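Side-chain contact in D-isomer specific 2-hydroxyacid dehydrogenase NAD-binding (PDB 4XA8), which probably catalyses NAD(P)-dependent interconversion of D-2-hydroxy acids and 2-oxo acids: residues A[238-241]-A[242-245]. Sequence-based numbering, arbitrary orientation.
Sequences VVDE and AALI
The N-cap of helix 241-250, in the crossover from strand 228-232 to strand 253-258 of the Rossmann-type nucleotide-binding domain, is a compact example of how a side chain closes the start of a helix. D240 is the cap residue and A243 its partner: OD1 of D240 accepts from A243 N at 2.9 Å, with an N-H...O angle of 155°. The bond uses the anti lone pair of OD1, the one turned away from OD2. With CG anti to the backbone N (chi1 -170°), the carboxylate lies beside its own carbonyl carbon, which brings OD1 to the amide of A243 at the open end of the helix, 3.4 Å from the methyl CB of A243. The backbone of the same residue serves the next amide, since O of D240 takes the N-H of L244 at 3.0 Å and so opens the i to i+4 ladder. O of E241 then receives I245 N, also at 3.0 Å.

Apolar groups flank this polar start. V239, the residue before the cap, sets CG1 4.1 Å from L244 CB, and both side chains also touch F230 of strand 228-232, so the first turn packs on the sheet through these two side chains. On another flank, CG of E241 meets I245 CD1 at 4.1 Å, while the chain runs on extended beyond CG, and OE2 accepts from E262 N in the loop after strand 253-258. The side chain of V239 is about 7 Å from that of A234, a residue seen to bind NADPH, although none is bound to this chain here. Chemically, D240 satisfies one amide through its side chain and another through its backbone, and its negative charge would probably interact favourably with the helix dipole.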
loop_
_atom_site.group_PDB
_atom_site.type_symbol
_atom_site.label_atom_id
_atom_site.label_comp_id
_atom_site.label_asym_id
_atom_site.label_seq_id
_atom_site.Cartn_x
_atom_site.Cartn_y
_atom_site.Cartn_z
ATOM N N VAL A 238 -16.351 11.223 13.455
ATOM C CA VAL A 238 -17.260 10.144 13.001
ATOM C C VAL A 238 -17.020 8.966 13.930
ATOM O O VAL A 238 -17.886 8.128 14.164
ATOM C CB VAL A 238 -16.962 9.704 11.529
ATOM C CG1 VAL A 238 -17.561 8.337 11.239
ATOM C CG2 VAL A 238 -17.510 10.738 10.555
ATOM N N VAL A 239 -15.798 8.895 14.428
ATOM C CA VAL A 239 -15.373 7.847 15.305
ATOM C C VAL A 239 -15.224 8.410 16.701
ATOM O O VAL A 239 -14.678 9.502 16.876
ATOM C CB VAL A 239 -14.059 7.229 14.796
ATOM C CG1 VAL A 239 -13.554 6.180 15.757
ATOM C CG2 VAL A 239 -14.291 6.589 13.435
ATOM N N ASP A 240 -15.747 7.687 17.691
ATOM C CA ASP A 240 -15.495 8.023 19.094
ATOM C C ASP A 240 -14.082 7.589 19.461
ATOM O O ASP A 240 -13.811 6.406 19.552
ATOM C CB ASP A 240 -16.512 7.304 19.994
ATOM C CG ASP A 240 -16.472 7.778 21.419
ATOM O OD1 ASP A 240 -15.557 7.392 22.167
ATOM O OD2 ASP A 240 -17.375 8.526 21.810
ATOM N N GLU A 241 -13.175 8.535 19.643
ATOM C CA GLU A 241 -11.762 8.205 19.785
ATOM C C GLU A 241 -11.517 7.425 21.078
ATOM O O GLU A 241 -10.753 6.467 21.079
ATOM C CB GLU A 241 -10.901 9.471 19.738
ATOM C CG GLU A 241 -9.399 9.234 19.569
ATOM C CD GLU A 241 -8.657 10.428 18.942
ATOM O OE1 GLU A 241 -7.805 11.055 19.632
ATOM O OE2 GLU A 241 -8.907 10.715 17.744
ATOM N N ALA A 242 -12.216 7.795 22.151
ATOM C CA ALA A 242 -12.078 7.119 23.425
ATOM C C ALA A 242 -12.442 5.650 23.254
ATOM O O ALA A 242 -11.697 4.761 23.675
ATOM C CB ALA A 242 -12.942 7.779 24.486
ATOM N N ALA A 243 -13.554 5.391 22.593
ATOM C CA ALA A 243 -14.019 4.013 22.396
ATOM C C ALA A 243 -13.071 3.205 21.499
ATOM O O ALA A 243 -12.867 2.017 21.713
ATOM C CB ALA A 243 -15.433 3.999 21.811
ATOM N N LEU A 244 -12.531 3.856 20.480
ATOM C CA LEU A 244 -11.521 3.240 19.609
ATOM C C LEU A 244 -10.273 2.805 20.401
ATOM O O LEU A 244 -9.783 1.687 20.276
ATOM C CB LEU A 244 -11.143 4.201 18.457
ATOM C CG LEU A 244 -10.033 3.674 17.522
ATOM C CD1 LEU A 244 -10.446 2.425 16.778
ATOM C CD2 LEU A 244 -9.598 4.737 16.506
ATOM N N ILE A 245 -9.763 3.680 21.234
ATOM C CA ILE A 245 -8.604 3.335 22.036
ATOM C C ILE A 245 -8.904 2.172 22.938
ATOM O O ILE A 245 -8.072 1.282 23.077
ATOM C CB ILE A 245 -8.106 4.552 22.836
ATOM C CG1 ILE A 245 -7.416 5.525 21.862
ATOM C CG2 ILE A 245 -7.128 4.146 23.930
ATOM C CD1 ILE A 245 -7.384 6.945 22.371
#